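Local coordinates for protein galectin (Xenopus laevis, PDB 3WUC) that binds a galactose-glucose disaccharide on a beta-sandwich lectin domain and, as a proto-type galectin, probably recognises lactose-type sugars and laminin, at residues B[9-14]-B[122-127]; B[19-24]-B[93-98]; B[28-33]-B[84-89]; B[63-68]-B[108-113]. All blocks are in the same frame, centred on the assembly; numbering follows the deposited sequence.

Contact 1: residues B[9-14]-B[122-127]; sequences VRITNL and NYLALN
R10 reaches across to N127 while the backbones of V9–T12 and Y123–N127 run antiparallel, 177° between their directions. The tight part is the pairing of V9–I11 with L124–L126. I11 N donates to L124 O at 2.7 Å, L124 N returns a bond to I11 O at 3.0 Å, and L126 N meets V9 O at 2.9 Å, all three nearly straight. On one face of the sheet I11 and L124 lie side by side and point the same way, and V9 CG2 sits 3.8 Å from L126 CD2; V22 and V24 of the opposing sheet pack on the leucines.

The other face holds R10, A125 and Y123. A bend at chi2 (85°) turns the R10 chain along the partner strand, and its guanidinium grips one oxygen with two nitrogens: NH2 lies 2.8 Å from N127 OD1, in the carbonyl plane on a lone pair, whereas NH1, 3.0 Å from the same OD1, comes from above that plane. Y123 OH lies over one guanidinium face, displaced toward its rim.

Past T12 the strand gives way to a turn where N13 and N122 are partly exposed, yet L14 N still bonds N122 O. Along its other edge, R10–T12 pair antiparallel with a strand of the second subunit, which continues the sheet across the interface, consistent with a galectin-1-like dimer of jelly-roll sandwiches.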
loop_
_atom_site.group_PDB
_atom_site.type_symbol
_atom_site.label_atom_id
_atom_site.label_comp_id
_atom_site.label_asym_id
_atom_site.label_seq_id
_atom_site.Cartn_x
_atom_site.Cartn_y
_atom_site.Cartn_z
ATOM N N VAL B 9 4.688 3.969 18.085
ATOM C CA VAL B 9 3.486 4.743 17.846
ATOM C C VAL B 9 2.340 4.388 18.788
ATOM O O VAL B 9 2.138 3.193 19.188
ATOM C CB VAL B 9 2.994 4.737 16.369
ATOM C CG1 VAL B 9 3.973 5.445 15.466
ATOM C CG2 VAL B 9 2.594 3.370 15.860
ATOM N N ARG B 10 1.505 5.403 19.115
ATOM C CA ARG B 10 0.166 5.159 19.620
ATOM C C ARG B 10 -0.833 5.847 18.731
ATOM O O ARG B 10 -0.645 6.999 18.379
ATOM C CB ARG B 10 -0.073 5.665 21.034
ATOM C CG ARG B 10 0.570 4.838 22.119
ATOM C CD ARG B 10 1.982 5.197 22.382
ATOM N NE ARG B 10 2.495 4.346 23.439
ATOM C CZ ARG B 10 2.927 3.085 23.329
ATOM N NH1 ARG B 10 3.155 2.548 22.158
ATOM N NH2 ARG B 10 3.310 2.400 24.396
ATOM N N ILE B 11 -1.863 5.143 18.334
ATOM C CA ILE B 11 -2.914 5.653 17.471
ATOM C C ILE B 11 -4.168 5.738 18.333
ATOM O O ILE B 11 -4.501 4.775 19.048
ATOM C CB ILE B 11 -3.074 4.690 16.262
ATOM C CG1 ILE B 11 -1.777 4.718 15.455
ATOM C CG2 ILE B 11 -4.272 5.174 15.452
ATOM C CD1 ILE B 11 -1.578 3.623 14.452
ATOM N N THR B 12 -4.838 6.902 18.396
ATOM C CA THR B 12 -6.090 6.980 19.039
ATOM C C THR B 12 -7.189 7.405 18.027
ATOM O O THR B 12 -6.850 7.830 16.889
ATOM C CB THR B 12 -6.008 7.972 20.224
ATOM O OG1 THR B 12 -5.506 9.207 19.689
ATOM C CG2 THR B 12 -5.072 7.462 21.259
ATOM N N ASN B 13 -8.429 7.232 18.387
ATOM C CA ASN B 13 -9.567 7.483 17.597
ATOM C C ASN B 13 -9.556 6.653 16.333
ATOM O O ASN B 13 -10.072 7.081 15.256
ATOM C CB ASN B 13 -9.738 8.967 17.178
ATOM C CG ASN B 13 -10.033 9.901 18.326
ATOM O OD1 ASN B 13 -10.493 9.459 19.364
ATOM N ND2 ASN B 13 -9.716 11.148 18.168
ATOM N N LEU B 14 -9.093 5.429 16.463
ATOM C CA LEU B 14 -9.029 4.534 15.294
ATOM C C LEU B 14 -10.413 4.210 14.692
ATOM O O LEU B 14 -10.489 4.090 13.464
ATOM C CB LEU B 14 -8.257 3.270 15.648
ATOM C CG LEU B 14 -7.966 2.416 14.408
ATOM C CD1 LEU B 14 -6.971 3.035 13.420
ATOM C CD2 LEU B 14 -7.489 1.026 14.867
ATOM N N ASN B 122 -10.548 1.756 19.370
ATOM C CA ASN B 122 -10.039 3.060 19.102
ATOM C C ASN B 122 -8.559 3.296 19.352
ATOM O O ASN B 122 -7.947 4.314 18.959
ATOM C CB ASN B 122 -10.813 4.086 19.934
ATOM C CG ASN B 122 -12.107 4.517 19.327
ATOM O OD1 ASN B 122 -12.197 4.832 18.098
ATOM N ND2 ASN B 122 -13.147 4.486 20.121
ATOM N N TYR B 123 -7.908 2.398 20.127
ATOM C CA TYR B 123 -6.569 2.479 20.484
ATOM C C TYR B 123 -5.757 1.337 19.913
ATOM O O TYR B 123 -6.177 0.185 19.974
ATOM C CB TYR B 123 -6.435 2.397 22.045
ATOM C CG TYR B 123 -5.052 2.371 22.638
ATOM C CD1 TYR B 123 -4.293 3.515 22.909
ATOM C CD2 TYR B 123 -4.451 1.176 23.012
ATOM C CE1 TYR B 123 -3.062 3.487 23.489
ATOM C CE2 TYR B 123 -3.198 1.123 23.567
ATOM C CZ TYR B 123 -2.484 2.258 23.849
ATOM O OH TYR B 123 -1.223 2.170 24.395
ATOM N N LEU B 124 -4.642 1.748 19.284
ATOM C CA LEU B 124 -3.651 0.806 18.738
ATOM C C LEU B 124 -2.254 1.261 19.052
ATOM O O LEU B 124 -1.887 2.440 18.821
ATOM C CB LEU B 124 -3.872 0.656 17.224
ATOM C CG LEU B 124 -3.081 -0.456 16.491
ATOM C CD1 LEU B 124 -3.872 -0.887 15.280
ATOM C CD2 LEU B 124 -1.683 0.061 16.170
ATOM N N ALA B 125 -1.439 0.379 19.646
ATOM C CA ALA B 125 -0.105 0.758 19.983
ATOM C C ALA B 125 0.944 -0.212 19.531
ATOM O O ALA B 125 0.612 -1.439 19.481
ATOM C CB ALA B 125 0.052 0.902 21.521
ATOM N N LEU B 126 2.124 0.319 19.234
ATOM C CA LEU B 126 3.263 -0.469 18.838
ATOM C C LEU B 126 4.325 -0.291 19.871
ATOM O O LEU B 126 4.625 0.835 20.299
ATOM C CB LEU B 126 3.843 -0.006 17.478
ATOM C CG LEU B 126 3.180 -0.681 16.237
ATOM C CD1 LEU B 126 1.698 -0.408 16.103
ATOM C CD2 LEU B 126 3.860 -0.142 14.973
ATOM N N ASN B 127 4.965 -1.385 20.288
ATOM C CA ASN B 127 6.032 -1.382 21.266
ATOM C C ASN B 127 7.159 -2.269 20.692
ATOM O O ASN B 127 6.943 -3.446 20.285
ATOM C CB ASN B 127 5.529 -1.902 22.637
ATOM C CG ASN B 127 4.505 -0.946 23.310
ATOM O OD1 ASN B 127 4.670 0.234 23.281
ATOM N ND2 ASN B 127 3.497 -1.475 23.900
#

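Contact 2: residues B[19-24]-B[93-98]; sequences GHRVEV and IFDFED
V22 and F94 form a hydrogen-bonded pair at the heart of two antiparallel strands, 165° between their directions, in the five-stranded sheet of the galectin sandwich. F94 N lies 2.9 Å from V22 O, and V22 N lies 3.0 Å from F94 O. Toward G19 the exchange goes on through F96 N, 2.9 Å from H20 O, and through G19 N, which donates to F96 O.

The non-hydrogen-bonded pairs R21–D95 and E23–I93 carry the side chains of one face. Neighbours on this face lie side by side and point the same way: I93 reaches two of them, its CG1 touching E23 CG at 3.9 Å and its CG2 meeting R21 CD at 3.9 Å. R21 CG stands between its own backbone N and carbonyl carbon (chi1 59°), and the extended chain beyond it passes D95, whose OD1 is 3.4 Å from R21 CB. This is a contact with the aliphatic part of the arginine; NE stays 5.0 Å from D95 OD1, and no salt bridge forms.

In the next shell, D95 OD2 is held by H103 NE2 of the adjoining strand, and E23 OE1 pairs with R25 of the third subunit. The opposite face turns inward: V22 packs on L39, L124 and I134, F94 on V37 and L39, and F96 on I118 and I121. The V22 and F94 side chains cross at an angle, with V22 CG1 nearest F94 CB, and V22 O approaches the edge of the phenylalanine ring near its plane, 3.9 Å from F94 CD1.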
loop_
_atom_site.group_PDB
_atom_site.type_symbol
_atom_site.label_atom_id
_atom_site.label_comp_id
_atom_site.label_asym_id
_atom_site.label_seq_id
_atom_site.Cartn_x
_atom_site.Cartn_y
_atom_site.Cartn_z
ATOM N N GLY B 19 -16.358 -6.313 11.710
ATOM C CA GLY B 19 -16.544 -6.546 10.286
ATOM C C GLY B 19 -15.444 -5.864 9.462
ATOM O O GLY B 19 -15.445 -5.885 8.196
ATOM N N HIS B 20 -14.519 -5.196 10.159
ATOM C CA HIS B 20 -13.393 -4.539 9.558
ATOM C C HIS B 20 -12.081 -5.026 10.132
ATOM O O HIS B 20 -12.077 -5.756 11.153
ATOM C CB HIS B 20 -13.549 -3.022 9.784
ATOM C CG HIS B 20 -14.781 -2.508 9.134
ATOM N ND1 HIS B 20 -14.830 -2.122 7.807
ATOM C CD2 HIS B 20 -16.062 -2.473 9.578
ATOM C CE1 HIS B 20 -16.067 -1.770 7.496
ATOM N NE2 HIS B 20 -16.829 -1.958 8.555
ATOM N N ARG B 21 -10.985 -4.699 9.464
ATOM C CA ARG B 21 -9.642 -5.237 9.807
ATOM C C ARG B 21 -8.637 -4.082 9.775
ATOM O O ARG B 21 -8.805 -3.085 9.003
ATOM C CB ARG B 21 -9.180 -6.393 8.957
ATOM C CG ARG B 21 -9.087 -6.129 7.487
ATOM C CD ARG B 21 -8.544 -7.331 6.704
ATOM N NE ARG B 21 -8.311 -6.950 5.308
ATOM C CZ ARG B 21 -9.267 -6.886 4.360
ATOM N NH1 ARG B 21 -10.535 -7.192 4.633
ATOM N NH2 ARG B 21 -8.953 -6.508 3.125
ATOM N N VAL B 22 -7.583 -4.267 10.514
ATOM C CA VAL B 22 -6.448 -3.376 10.556
ATOM C C VAL B 22 -5.224 -4.145 10.247
ATOM O O VAL B 22 -4.928 -5.188 10.844
ATOM C CB VAL B 22 -6.365 -2.488 11.824
ATOM C CG1 VAL B 22 -6.299 -3.313 13.106
ATOM C CG2 VAL B 22 -5.246 -1.501 11.736
ATOM N N GLU B 23 -4.406 -3.567 9.332
ATOM C CA GLU B 23 -3.143 -4.113 8.906
ATOM C C GLU B 23 -1.994 -3.213 9.415
ATOM O O GLU B 23 -2.054 -2.018 9.218
ATOM C CB GLU B 23 -3.077 -4.134 7.372
ATOM C CG GLU B 23 -1.716 -4.557 6.835
ATOM C CD GLU B 23 -1.621 -4.452 5.301
ATOM O OE1 GLU B 23 -2.571 -5.015 4.631
ATOM O OE2 GLU B 23 -0.672 -3.680 4.843
ATOM N N VAL B 24 -1.024 -3.777 10.114
ATOM C CA VAL B 24 0.135 -3.104 10.712
ATOM C C VAL B 24 1.391 -3.723 10.140
ATOM O O VAL B 24 1.626 -4.930 10.286
ATOM C CB VAL B 24 0.128 -3.272 12.275
ATOM C CG1 VAL B 24 1.319 -2.603 12.913
ATOM C CG2 VAL B 24 -1.183 -2.809 12.857
ATOM N N ILE B 93 -2.160 -8.666 10.727
ATOM C CA ILE B 93 -3.489 -8.192 10.327
ATOM C C ILE B 93 -4.469 -8.691 11.398
ATOM O O ILE B 93 -4.442 -9.839 11.804
ATOM C CB ILE B 93 -3.880 -8.671 8.924
ATOM C CG1 ILE B 93 -2.872 -8.117 7.959
ATOM C CG2 ILE B 93 -5.252 -8.202 8.624
ATOM C CD1 ILE B 93 -3.091 -8.700 6.578
ATOM N N PHE B 94 -5.348 -7.818 11.872
ATOM C CA PHE B 94 -6.333 -8.166 12.914
ATOM C C PHE B 94 -7.719 -7.977 12.374
ATOM O O PHE B 94 -8.078 -6.856 12.018
ATOM C CB PHE B 94 -6.117 -7.277 14.149
ATOM C CG PHE B 94 -4.731 -7.342 14.742
ATOM C CD1 PHE B 94 -3.678 -6.648 14.272
ATOM C CD2 PHE B 94 -4.524 -8.208 15.822
ATOM C CE1 PHE B 94 -2.392 -6.735 14.787
ATOM C CE2 PHE B 94 -3.220 -8.278 16.394
ATOM C CZ PHE B 94 -2.228 -7.577 15.894
ATOM N N ASP B 95 -8.507 -9.022 12.313
ATOM C CA ASP B 95 -9.902 -8.980 11.878
ATOM C C ASP B 95 -10.756 -8.803 13.131
ATOM O O ASP B 95 -10.705 -9.642 14.005
ATOM C CB ASP B 95 -10.352 -10.312 11.250
ATOM C CG ASP B 95 -9.704 -10.645 10.005
ATOM O OD1 ASP B 95 -9.076 -9.725 9.428
ATOM O OD2 ASP B 95 -9.812 -11.881 9.615
ATOM N N PHE B 96 -11.448 -7.698 13.280
ATOM C CA PHE B 96 -12.258 -7.463 14.445
ATOM C C PHE B 96 -13.670 -8.014 14.277
ATOM O O PHE B 96 -14.430 -7.556 13.404
ATOM C CB PHE B 96 -12.277 -5.991 14.668
ATOM C CG PHE B 96 -13.017 -5.527 15.897
ATOM C CD1 PHE B 96 -13.113 -6.294 17.012
ATOM C CD2 PHE B 96 -13.542 -4.256 15.900
ATOM C CE1 PHE B 96 -13.815 -5.823 18.171
ATOM C CE2 PHE B 96 -14.201 -3.719 17.017
ATOM C CZ PHE B 96 -14.339 -4.515 18.183
ATOM N N GLU B 97 -13.998 -9.044 15.105
ATOM C CA GLU B 97 -15.311 -9.667 15.161
ATOM C C GLU B 97 -15.465 -10.045 16.627
ATOM O O GLU B 97 -14.523 -9.857 17.450
ATOM C CB GLU B 97 -15.394 -10.895 14.228
ATOM C CG GLU B 97 -15.088 -10.586 12.776
ATOM C CD GLU B 97 -16.173 -9.857 12.027
ATOM O OE1 GLU B 97 -17.211 -9.562 12.629
ATOM O OE2 GLU B 97 -15.983 -9.542 10.818
ATOM N N ASP B 98 -16.616 -10.664 16.978
ATOM C CA ASP B 98 -16.757 -11.229 18.292
ATOM C C ASP B 98 -15.619 -12.097 18.687
ATOM O O ASP B 98 -15.210 -12.158 19.870
ATOM C CB ASP B 98 -18.091 -12.066 18.370
ATOM C CG ASP B 98 -19.355 -11.152 18.280
ATOM O OD1 ASP B 98 -19.270 -9.917 18.469
ATOM O OD2 ASP B 98 -20.464 -11.683 18.081
HETATM O O HOH W 1 -13.263 -8.457 10.309
#

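Contact 3: residues B[28-33]-B[84-89]; sequences IAKGTN and FKSGSE
I28 starts out toward the 84-89 loop, and its two branches divide the work. CD1 reaches past the backbone to K85 O at 3.6 Å and obliquely to F84, touching CB at 4.1 Å, while CG2 rests on S86 CA. The main chains are joined beside it: I28 N donates to S88 O at 2.9 Å, 168° at the hydrogen, whereas the return bond from G87 N to I28 O is bent and weak.

S86 is met by K30 and T32. Its OG, set between its own backbone N and carbonyl carbon (chi1 68°), accepts a weak bond from G31 N, and a water 2.9 Å from S86 OG links it to T32 O, to which the water donates. The K30 chain, folded at three successive torsions, lays CE 3.3 Å from S86 O. T32 CG2 touches S86 CB, and T32 OG1 turns instead to R34 O. F84 is itself held by edge-to-face contacts with F35 and F82.

Both loops are type II turns, A29–T32 and K85–S88, with G31 and G87 at positive phi (84° for G87). Packed against each other, they finish the antiparallel pairing of strands 20-28 and 89-96 at one end of the galectin sandwich.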
loop_
_atom_site.group_PDB
_atom_site.type_symbol
_atom_site.label_atom_id
_atom_site.label_comp_id
_atom_site.label_asym_id
_atom_site.label_seq_id
_atom_site.Cartn_x
_atom_site.Cartn_y
_atom_site.Cartn_z
ATOM N N ILE B 28 10.768 -4.630 13.324
ATOM C CA ILE B 28 10.971 -5.079 14.690
ATOM C C ILE B 28 12.317 -4.551 15.144
ATOM O O ILE B 28 13.298 -4.625 14.363
ATOM C CB ILE B 28 10.936 -6.589 14.811
ATOM C CG1 ILE B 28 9.598 -7.130 14.367
ATOM C CG2 ILE B 28 11.226 -6.985 16.284
ATOM C CD1 ILE B 28 9.654 -8.581 14.014
ATOM N N ALA B 29 12.363 -3.935 16.350
ATOM C CA ALA B 29 13.658 -3.509 16.868
ATOM C C ALA B 29 14.761 -4.610 16.843
ATOM O O ALA B 29 14.567 -5.743 17.293
ATOM C CB ALA B 29 13.434 -3.016 18.265
ATOM N N LYS B 30 15.937 -4.209 16.356
ATOM C CA LYS B 30 17.070 -5.143 16.230
ATOM C C LYS B 30 17.508 -5.598 17.620
ATOM O O LYS B 30 17.616 -4.795 18.547
ATOM C CB LYS B 30 18.277 -4.526 15.485
ATOM C CG LYS B 30 19.527 -5.452 15.405
ATOM C CD LYS B 30 19.353 -6.674 14.475
ATOM C CE LYS B 30 18.639 -7.901 15.097
ATOM N NZ LYS B 30 19.429 -8.990 15.784
ATOM N N GLY B 31 17.634 -6.897 17.755
ATOM C CA GLY B 31 18.231 -7.522 18.942
ATOM C C GLY B 31 17.247 -7.565 20.099
ATOM O O GLY B 31 17.577 -7.971 21.212
ATOM N N THR B 32 15.980 -7.263 19.837
ATOM C CA THR B 32 15.034 -7.045 20.923
ATOM C C THR B 32 14.555 -8.339 21.520
ATOM O O THR B 32 14.613 -9.415 20.887
ATOM C CB THR B 32 13.806 -6.270 20.412
ATOM O OG1 THR B 32 13.081 -5.756 21.533
ATOM C CG2 THR B 32 12.905 -7.178 19.598
ATOM N N ASN B 33 14.106 -8.283 22.792
ATOM C CA ASN B 33 13.616 -9.483 23.407
ATOM C C ASN B 33 12.171 -9.877 23.046
ATOM O O ASN B 33 11.730 -10.960 23.255
ATOM C CB ASN B 33 13.860 -9.483 24.915
ATOM C CG ASN B 33 13.181 -8.355 25.642
ATOM O OD1 ASN B 33 12.440 -7.509 25.089
ATOM N ND2 ASN B 33 13.523 -8.251 26.924
ATOM N N PHE B 84 8.930 -14.565 12.844
ATOM C CA PHE B 84 9.496 -13.257 13.060
ATOM C C PHE B 84 10.997 -13.305 13.264
ATOM O O PHE B 84 11.519 -14.295 13.738
ATOM C CB PHE B 84 8.939 -12.575 14.402
ATOM C CG PHE B 84 7.469 -12.579 14.501
ATOM C CD1 PHE B 84 6.707 -11.662 13.751
ATOM C CD2 PHE B 84 6.773 -13.555 15.218
ATOM C CE1 PHE B 84 5.361 -11.718 13.828
ATOM C CE2 PHE B 84 5.394 -13.631 15.279
ATOM C CZ PHE B 84 4.682 -12.696 14.544
ATOM N N LYS B 85 11.646 -12.245 12.874
ATOM C CA LYS B 85 13.086 -12.045 13.068
ATOM C C LYS B 85 13.331 -10.625 13.524
ATOM O O LYS B 85 12.904 -9.625 12.862
ATOM C CB LYS B 85 13.835 -12.349 11.786
ATOM C CG LYS B 85 15.344 -12.394 11.988
ATOM C CD LYS B 85 16.080 -12.486 10.625
ATOM C CE LYS B 85 17.590 -12.264 10.779
ATOM N NZ LYS B 85 18.095 -13.509 11.410
ATOM N N SER B 86 14.063 -10.476 14.650
ATOM C CA SER B 86 14.299 -9.150 15.109
ATOM C C SER B 86 15.153 -8.352 14.099
ATOM O O SER B 86 16.034 -8.923 13.391
ATOM C CB SER B 86 14.934 -9.159 16.531
ATOM O OG SER B 86 16.232 -9.690 16.435
ATOM N N GLY B 87 14.868 -7.068 13.953
ATOM C CA GLY B 87 15.486 -6.213 12.978
ATOM C C GLY B 87 14.876 -6.250 11.589
ATOM O O GLY B 87 15.164 -5.336 10.787
ATOM N N SER B 88 13.945 -7.192 11.372
ATOM C CA SER B 88 13.266 -7.293 10.093
ATOM C C SER B 88 11.857 -6.673 10.089
ATOM O O SER B 88 11.219 -6.430 11.143
ATOM C CB SER B 88 13.096 -8.723 9.648
ATOM O OG SER B 88 14.371 -9.337 9.415
ATOM N N GLU B 89 11.369 -6.424 8.903
ATOM C CA GLU B 89 9.976 -6.062 8.725
ATOM C C GLU B 89 9.048 -7.224 9.020
ATOM O O GLU B 89 9.390 -8.419 8.935
ATOM C CB GLU B 89 9.685 -5.484 7.343
ATOM C CG GLU B 89 10.630 -4.423 6.807
ATOM C CD GLU B 89 10.100 -3.768 5.531
ATOM O OE1 GLU B 89 8.954 -4.094 5.036
ATOM O OE2 GLU B 89 10.809 -2.826 5.112
HETATM O O HOH W 2 16.346 -10.731 19.154
#

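Contact 4: residues B[63-68]-B[108-113]; sequences IVLNSK and KEIPFT. With GAL (beta-D-galactopyranose), chain D.
With CG anti to the backbone N (chi1 -163°), the F112 ring extends toward L65, which sends CG away from its own carbonyl carbon, and the two side chains pass each other in opposite directions. The outcome is a CH-pi contact: L65 CB stands 4.2 Å from the F112 ring centroid and 22° off its normal, over the face but shifted toward the rim. The far end of the ring reaches the neighbouring backbone, with F112 CZ 3.6 Å from N66 C. In the conformer described, L65 CD1 adds contacts with F112 CD1 and I110 CG2; both are less certain, because L65 and I110 have second conformers.

No hydrogen bond joins the two strands; the gap between them is filled by these apolar groups. N66 leaves the strand on the other side. Its ND2 donates to galactose O6 at 2.8 Å in a nearly straight bond and also to D74 O, while its OD1 accepts from S67 N at 2.8 Å, which fixes the amide at both ends. H49, R53, R34, Y56 and E76 also hydrogen-bond the galactose.

Strand 63-68 is hydrogen-bonded on either side, to 45-53 and 72-79, in the sugar-binding sheet. Strand 109-113 is an outermost strand of the facing sheet within this chain and lies beside 99-103. Their short axes run nearly parallel, 16° apart with a 9.0 Å closest approach, and no helix intervenes: the F112 ring and the branched L65 and I110 chains form the filling between the two layers.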
loop_
_atom_site.group_PDB
_atom_site.type_symbol
_atom_site.label_atom_id
_atom_site.label_comp_id
_atom_site.label_asym_id
_atom_site.label_seq_id
_atom_site.Cartn_x
_atom_site.Cartn_y
_atom_site.Cartn_z
ATOM N N ILE B 63 4.512 -16.633 20.829
ATOM C CA ILE B 63 3.547 -15.534 20.857
ATOM C C ILE B 63 2.710 -15.651 22.107
ATOM O O ILE B 63 2.011 -16.656 22.346
ATOM C CB ILE B 63 2.672 -15.484 19.604
ATOM C CG1 ILE B 63 3.528 -15.471 18.361
ATOM C CG2 ILE B 63 1.818 -14.246 19.632
ATOM C CD1 ILE B 63 2.759 -15.540 17.063
ATOM N N VAL B 64 2.676 -14.548 22.915
ATOM C CA VAL B 64 1.762 -14.384 24.004
ATOM C C VAL B 64 0.652 -13.435 23.598
ATOM O O VAL B 64 0.995 -12.300 23.129
ATOM C CB VAL B 64 2.502 -13.881 25.266
ATOM C CG1 VAL B 64 1.534 -13.414 26.323
ATOM C CG2 VAL B 64 3.379 -14.987 25.849
ATOM N N LEU B 65 -0.587 -13.869 23.713
ATOM C CA LEU B 65 -1.751 -12.990 23.568
ATOM C C LEU B 65 -2.436 -12.826 24.934
ATOM O O LEU B 65 -2.554 -13.759 25.733
ATOM C CB LEU B 65 -2.753 -13.493 22.556
ATOM C CG LEU B 65 -2.319 -13.802 21.128
ATOM C CD1 LEU B 65 -3.549 -14.313 20.465
ATOM C CD2 LEU B 65 -1.668 -12.649 20.334
ATOM N N ASN B 66 -2.920 -11.606 25.201
ATOM C CA ASN B 66 -3.707 -11.443 26.425
ATOM C C ASN B 66 -4.644 -10.280 26.210
ATOM O O ASN B 66 -4.598 -9.630 25.177
ATOM C CB ASN B 66 -2.766 -11.186 27.639
ATOM C CG ASN B 66 -3.363 -11.665 28.946
ATOM O OD1 ASN B 66 -4.563 -11.931 29.065
ATOM N ND2 ASN B 66 -2.472 -11.706 29.966
ATOM N N SER B 67 -5.505 -10.082 27.190
ATOM C CA SER B 67 -6.333 -8.893 27.302
ATOM C C SER B 67 -6.001 -8.190 28.605
ATOM O O SER B 67 -5.405 -8.732 29.497
ATOM C CB SER B 67 -7.777 -9.323 27.292
ATOM O OG SER B 67 -8.064 -10.339 28.260
ATOM N N LYS B 68 -6.425 -6.929 28.700
ATOM C CA LYS B 68 -6.114 -6.176 29.950
ATOM C C LYS B 68 -7.402 -5.377 30.234
ATOM O O LYS B 68 -8.071 -4.811 29.324
ATOM C CB LYS B 68 -4.999 -5.190 29.694
ATOM C CG LYS B 68 -4.308 -4.763 30.958
ATOM C CD LYS B 68 -3.117 -3.857 30.698
ATOM C CE LYS B 68 -2.157 -3.791 31.892
ATOM N NZ LYS B 68 -1.104 -2.780 31.775
ATOM N N LYS B 108 -0.802 -18.393 8.987
ATOM C CA LYS B 108 -1.595 -18.924 10.077
ATOM C C LYS B 108 -2.439 -17.869 10.734
ATOM O O LYS B 108 -2.152 -16.696 10.617
ATOM C CB LYS B 108 -0.692 -19.546 11.096
ATOM C CG LYS B 108 0.145 -20.763 10.626
ATOM C CD LYS B 108 1.103 -21.151 11.757
ATOM C CE LYS B 108 1.934 -22.391 11.450
ATOM N NZ LYS B 108 3.056 -22.032 10.564
ATOM N N GLU B 109 -3.517 -18.292 11.324
ATOM C CA GLU B 109 -4.389 -17.398 12.075
ATOM C C GLU B 109 -4.507 -17.889 13.502
ATOM O O GLU B 109 -4.410 -19.100 13.840
ATOM C CB GLU B 109 -5.756 -17.402 11.490
ATOM C CG GLU B 109 -5.868 -17.253 10.030
ATOM C CD GLU B 109 -7.307 -17.430 9.599
ATOM O OE1 GLU B 109 -8.123 -18.016 10.369
ATOM O OE2 GLU B 109 -7.615 -16.931 8.495
ATOM N N ILE B 110 -4.659 -16.936 14.392
ATOM C CA ILE B 110 -4.822 -17.226 15.797
ATOM C C ILE B 110 -6.163 -16.628 16.204
ATOM O O ILE B 110 -6.314 -15.420 16.163
ATOM C CB ILE B 110 -3.672 -16.589 16.551
ATOM C CG1 ILE B 110 -2.381 -16.999 15.864
ATOM C CG2 ILE B 110 -3.654 -17.003 18.026
ATOM C CD1 ILE B 110 -2.277 -18.493 15.859
ATOM N N PRO B 111 -7.145 -17.455 16.609
ATOM C CA PRO B 111 -8.417 -16.865 17.146
ATOM C C PRO B 111 -8.178 -16.301 18.537
ATOM O O PRO B 111 -7.370 -16.833 19.318
ATOM C CB PRO B 111 -9.407 -18.055 17.171
ATOM C CG PRO B 111 -8.508 -19.254 17.200
ATOM C CD PRO B 111 -7.157 -18.953 16.591
ATOM N N PHE B 112 -8.843 -15.212 18.853
ATOM C CA PHE B 112 -8.756 -14.666 20.180
ATOM C C PHE B 112 -10.119 -14.089 20.491
ATOM O O PHE B 112 -10.515 -13.004 20.024
ATOM C CB PHE B 112 -7.601 -13.607 20.315
ATOM C CG PHE B 112 -7.215 -13.310 21.703
ATOM C CD1 PHE B 112 -6.737 -14.267 22.600
ATOM C CD2 PHE B 112 -7.427 -12.037 22.212
ATOM C CE1 PHE B 112 -6.422 -14.000 23.920
ATOM C CE2 PHE B 112 -7.074 -11.732 23.506
ATOM C CZ PHE B 112 -6.606 -12.705 24.409
ATOM N N THR B 113 -10.908 -14.794 21.309
ATOM C CA THR B 113 -12.282 -14.352 21.551
ATOM C C THR B 113 -12.271 -13.059 22.363
ATOM O O THR B 113 -11.396 -12.908 23.250
ATOM C CB THR B 113 -13.031 -15.416 22.409
ATOM O OG1 THR B 113 -12.997 -16.649 21.720
ATOM C CG2 THR B 113 -14.445 -15.035 22.599
HETATM C C1 GAL D . 3.696 -9.589 31.430
HETATM C C2 GAL D . 4.509 -8.527 30.739
HETATM C C3 GAL D . 3.606 -7.531 30.046
HETATM C C4 GAL D . 2.620 -8.281 29.158
HETATM C C5 GAL D . 1.901 -9.352 30.010
HETATM C C6 GAL D . 0.940 -10.140 29.145
HETATM O O2 GAL D . 5.229 -7.822 31.782
HETATM O O3 GAL D . 4.345 -6.527 29.409
HETATM O O4 GAL D . 3.302 -8.829 28.001
HETATM O O5 GAL D . 2.877 -10.251 30.511
HETATM O O6 GAL D . 0.311 -11.195 29.855
#

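Along the chain, contact 1 encloses contact 2, which encloses contact 3, while contact 4 interleaves with both 2 and 3. Contact 1 belongs to the sugar-binding sheet and contact 2 to the five-stranded sheet; their centres are 14 Å apart and they meet face to face, L124 CD1 lying 3.9 Å from V22 CG2. Contact 4 bridges the same two layers, its centre 13 Å from that of contact 2. Contact 3 closes one end of the sandwich, about 23 Å from contact 2 between centres, and touches contact 4 where F84 CE2 is 3.7 Å from I63 CD1. The two sheets thus share one core, with the sugar on one outer face.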